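PDB 1ORN: endonuclease III, which probably removes oxidised pyrimidines from DNA in base excision repair and cuts the strand at the abasic site, passing through a covalent protein-DNA intermediate. Local coordinates for residues 40-45 against 87-92. Numbering follows the deposited sequence.
With nucleotides of chain B; nucleotides of chain A.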
loop_
_atom_site.group_PDB
_atom_site.type_symbol
_atom_site.label_atom_id
_atom_site.label_comp_id
_atom_site.label_asym_id
_atom_site.label_seq_id
_atom_site.Cartn_x
_atom_site.Cartn_y
_atom_site.Cartn_z
ATOM N N VAL C 40 0.829 3.423 7.776
ATOM C CA VAL C 40 0.862 3.474 6.322
ATOM C C VAL C 40 1.679 4.674 5.846
ATOM O O VAL C 40 2.398 4.578 4.859
ATOM C CB VAL C 40 -0.567 3.520 5.736
ATOM C CG1 VAL C 40 -0.518 3.581 4.208
ATOM C CG2 VAL C 40 -1.322 2.259 6.157
ATOM N N VAL C 41 1.585 5.787 6.563
ATOM C CA VAL C 41 2.365 6.973 6.189
ATOM C C VAL C 41 3.854 6.621 6.290
ATOM O O VAL C 41 4.650 6.964 5.410
ATOM C CB VAL C 41 2.059 8.174 7.121
ATOM C CG1 VAL C 41 3.120 9.273 6.949
ATOM C CG2 VAL C 41 0.681 8.746 6.777
ATOM N N LEU C 42 4.218 5.921 7.360
ATOM C CA LEU C 42 5.608 5.516 7.570
ATOM C C LEU C 42 6.049 4.470 6.539
ATOM O O LEU C 42 7.234 4.386 6.194
ATOM C CB LEU C 42 5.789 4.944 8.989
ATOM C CG LEU C 42 5.633 5.891 10.187
ATOM C CD1 LEU C 42 5.822 5.110 11.482
ATOM C CD2 LEU C 42 6.666 7.018 10.096
ATOM N N SER C 43 5.088 3.685 6.053
ATOM C CA SER C 43 5.318 2.614 5.083
ATOM C C SER C 43 5.822 3.040 3.705
ATOM O O SER C 43 6.373 2.224 2.964
ATOM C CB SER C 43 4.025 1.799 4.917
ATOM O OG SER C 43 4.165 0.778 3.947
ATOM N N ALA C 44 5.628 4.305 3.346
ATOM C CA ALA C 44 6.067 4.767 2.032
ATOM C C ALA C 44 7.575 4.585 1.847
ATOM O O ALA C 44 8.366 5.139 2.602
ATOM C CB ALA C 44 5.693 6.239 1.839
ATOM N N GLN C 45 7.961 3.809 0.837
ATOM C CA GLN C 45 9.379 3.563 0.549
ATOM C C GLN C 45 10.130 2.911 1.710
ATOM O O GLN C 45 11.314 3.193 1.927
ATOM C CB GLN C 45 10.076 4.877 0.174
ATOM C CG GLN C 45 9.364 5.671 -0.906
ATOM C CD GLN C 45 9.141 4.875 -2.172
ATOM O OE1 GLN C 45 10.080 4.312 -2.746
ATOM N NE2 GLN C 45 7.886 4.826 -2.628
ATOM N N ARG C 87 12.831 12.891 8.498
ATOM C CA ARG C 87 12.640 14.309 8.739
ATOM C C ARG C 87 11.305 14.746 8.157
ATOM O O ARG C 87 10.500 15.377 8.839
ATOM C CB ARG C 87 13.779 15.122 8.128
ATOM C CG ARG C 87 15.139 14.809 8.725
ATOM C CD ARG C 87 16.084 15.981 8.539
ATOM N NE ARG C 87 17.427 15.689 9.029
ATOM C CZ ARG C 87 18.285 14.880 8.418
ATOM N NH1 ARG C 87 17.945 14.278 7.283
ATOM N NH2 ARG C 87 19.487 14.676 8.939
ATOM N N ASN C 88 11.059 14.393 6.901
ATOM C CA ASN C 88 9.802 14.760 6.268
ATOM C C ASN C 88 8.621 14.041 6.914
ATOM O O ASN C 88 7.568 14.638 7.125
ATOM C CB ASN C 88 9.844 14.465 4.766
ATOM C CG ASN C 88 10.773 15.411 4.009
ATOM O OD1 ASN C 88 10.881 16.589 4.347
ATOM N ND2 ASN C 88 11.432 14.901 2.977
ATOM N N LYS C 89 8.789 12.766 7.245
ATOM C CA LYS C 89 7.695 12.021 7.860
ATOM C C LYS C 89 7.323 12.557 9.240
ATOM O O LYS C 89 6.140 12.739 9.536
ATOM C CB LYS C 89 8.032 10.524 7.906
ATOM C CG LYS C 89 7.967 9.888 6.516
ATOM C CD LYS C 89 8.395 8.428 6.490
ATOM C CE LYS C 89 8.152 7.839 5.105
ATOM N NZ LYS C 89 8.586 6.416 5.004
ATOM N N ALA C 90 8.322 12.839 10.075
ATOM C CA ALA C 90 8.048 13.378 11.404
ATOM C C ALA C 90 7.302 14.705 11.278
ATOM O O ALA C 90 6.324 14.945 11.992
ATOM C CB ALA C 90 9.354 13.570 12.184
ATOM N N ARG C 91 7.744 15.567 10.362
ATOM C CA ARG C 91 7.085 16.853 10.174
ATOM C C ARG C 91 5.660 16.658 9.671
ATOM O O ARG C 91 4.731 17.307 10.158
ATOM C CB ARG C 91 7.880 17.734 9.197
ATOM N N ASN C 92 5.480 15.757 8.706
ATOM C CA ASN C 92 4.147 15.481 8.167
ATOM C C ASN C 92 3.222 14.904 9.242
ATOM O O ASN C 92 2.050 15.270 9.321
ATOM C CB ASN C 92 4.237 14.499 6.993
ATOM C CG ASN C 92 4.742 15.149 5.717
ATOM O OD1 ASN C 92 5.189 14.460 4.790
ATOM N ND2 ASN C 92 4.659 16.473 5.649
ATOM P P DG B 8 5.771 1.898 -1.828
ATOM O OP1 DG B 8 5.681 1.738 -3.299
ATOM O OP2 DG B 8 7.078 1.661 -1.143
ATOM O "O5'" DG B 8 5.293 3.363 -1.436
ATOM C "C5'" DG B 8 4.253 4.019 -2.161
ATOM C "C4'" DG B 8 4.042 5.397 -1.584
ATOM O "O4'" DG B 8 5.289 6.129 -1.610
ATOM C "C3'" DG B 8 3.007 6.294 -2.255
ATOM O "O3'" DG B 8 2.346 6.984 -1.194
ATOM C "C2'" DG B 8 3.851 7.223 -3.118
ATOM C "C1'" DG B 8 5.145 7.348 -2.325
ATOM N N9 DG B 8 6.353 7.518 -3.126
ATOM C C8 DG B 8 6.632 6.958 -4.349
ATOM N N7 DG B 8 7.830 7.248 -4.784
ATOM C C5 DG B 8 8.371 8.056 -3.792
ATOM C C6 DG B 8 9.656 8.671 -3.697
ATOM O O6 DG B 8 10.608 8.595 -4.480
ATOM N N1 DG B 8 9.776 9.426 -2.534
ATOM C C2 DG B 8 8.796 9.564 -1.580
ATOM N N2 DG B 8 9.098 10.343 -0.530
ATOM N N3 DG B 8 7.604 8.982 -1.649
ATOM C C4 DG B 8 7.463 8.251 -2.773
ATOM P P DG A 6 14.765 13.097 5.042
ATOM O OP1 DG A 6 13.522 13.195 5.860
ATOM O OP2 DG A 6 15.859 14.081 5.247
ATOM O "O5'" DG A 6 15.357 11.632 5.230
ATOM C "C5'" DG A 6 16.713 11.320 4.903
ATOM C "C4'" DG A 6 16.978 9.862 5.198
ATOM O "O4'" DG A 6 16.111 9.030 4.389
ATOM C "C3'" DG A 6 18.394 9.340 4.950
ATOM O "O3'" DG A 6 18.638 8.318 5.920
ATOM C "C2'" DG A 6 18.266 8.661 3.597
ATOM C "C1'" DG A 6 16.890 8.036 3.744
ATOM N N9 DG A 6 16.210 7.656 2.510
ATOM C C8 DG A 6 16.342 8.238 1.274
ATOM N N7 DG A 6 15.586 7.685 0.363
ATOM C C5 DG A 6 14.916 6.673 1.040
ATOM C C6 DG A 6 13.954 5.740 0.575
ATOM O O6 DG A 6 13.486 5.622 -0.561
ATOM N N1 DG A 6 13.534 4.886 1.594
ATOM C C2 DG A 6 13.982 4.928 2.895
ATOM N N2 DG A 6 13.465 4.007 3.739
ATOM N N3 DG A 6 14.872 5.800 3.341
ATOM C C4 DG A 6 15.294 6.638 2.365
ATOM P P DA B 6 10.500 -3.078 -4.595
ATOM O OP1 DA B 6 9.710 -4.288 -4.929
ATOM O OP2 DA B 6 10.286 -1.823 -5.360
ATOM O "O5'" DA B 6 10.310 -2.783 -3.040
ATOM C "C5'" DA B 6 10.524 -3.824 -2.085
ATOM C "C4'" DA B 6 10.410 -3.292 -0.675
ATOM O "O4'" DA B 6 11.513 -2.406 -0.377
ATOM C "C3'" DA B 6 9.134 -2.508 -0.364
ATOM O "O3'" DA B 6 8.699 -2.848 0.952
ATOM C "C2'" DA B 6 9.606 -1.063 -0.371
ATOM C "C1'" DA B 6 11.016 -1.202 0.183
ATOM N N9 DA B 6 11.946 -0.133 -0.178
ATOM C C8 DA B 6 12.069 0.506 -1.386
ATOM N N7 DA B 6 13.026 1.399 -1.415
ATOM C C5 DA B 6 13.568 1.349 -0.139
ATOM C C6 DA B 6 14.626 2.050 0.470
ATOM N N6 DA B 6 15.366 2.972 -0.157
ATOM N N1 DA B 6 14.905 1.765 1.760
ATOM C C2 DA B 6 14.171 0.838 2.385
ATOM N N3 DA B 6 13.158 0.112 1.922
ATOM C C4 DA B 6 12.903 0.418 0.637
#
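Lys89 reaches from helix 86-103 across to the backbone carbonyls of Leu42 and Ala44. Its CB sits beside Leu42 CD2 at 4.3 Å. With CG anti to its own carbonyl carbon (chi1 -72°) and every later torsion near 180°, the chain runs out straight. CD passes Leu42, its closest side-chain approach being 4.2 Å to CD2, and CE lies 3.6 Å from Val41 O. NZ then donates two hydrogen bonds, 2.7 Å to both Leu42 O and Ala44 O. It meets Ala44 O in the carbonyl plane, on a lone pair, but stands 47° out of the carbonyl plane of Leu42. The positive charge, set against two carbonyl oxygens near the C-terminal end of helix 33-43, is probably stabilised there. In this HhH-GPD glycosylase the turn so held carries Gln45 into the duplex: Gln45 O accepts bonds from N1 and N2 of DG6 of chain A, while Gln45 N donates to OP2 of DG8 of chain B. A methionine in place of Lys89 would probably leave the carbonyls of Leu42 and Ala44 without their shared donor and the Gln45 turn freer to shift. One residue back, Asn88 N holds OP1 of DG6 of chain A at 2.9 Å.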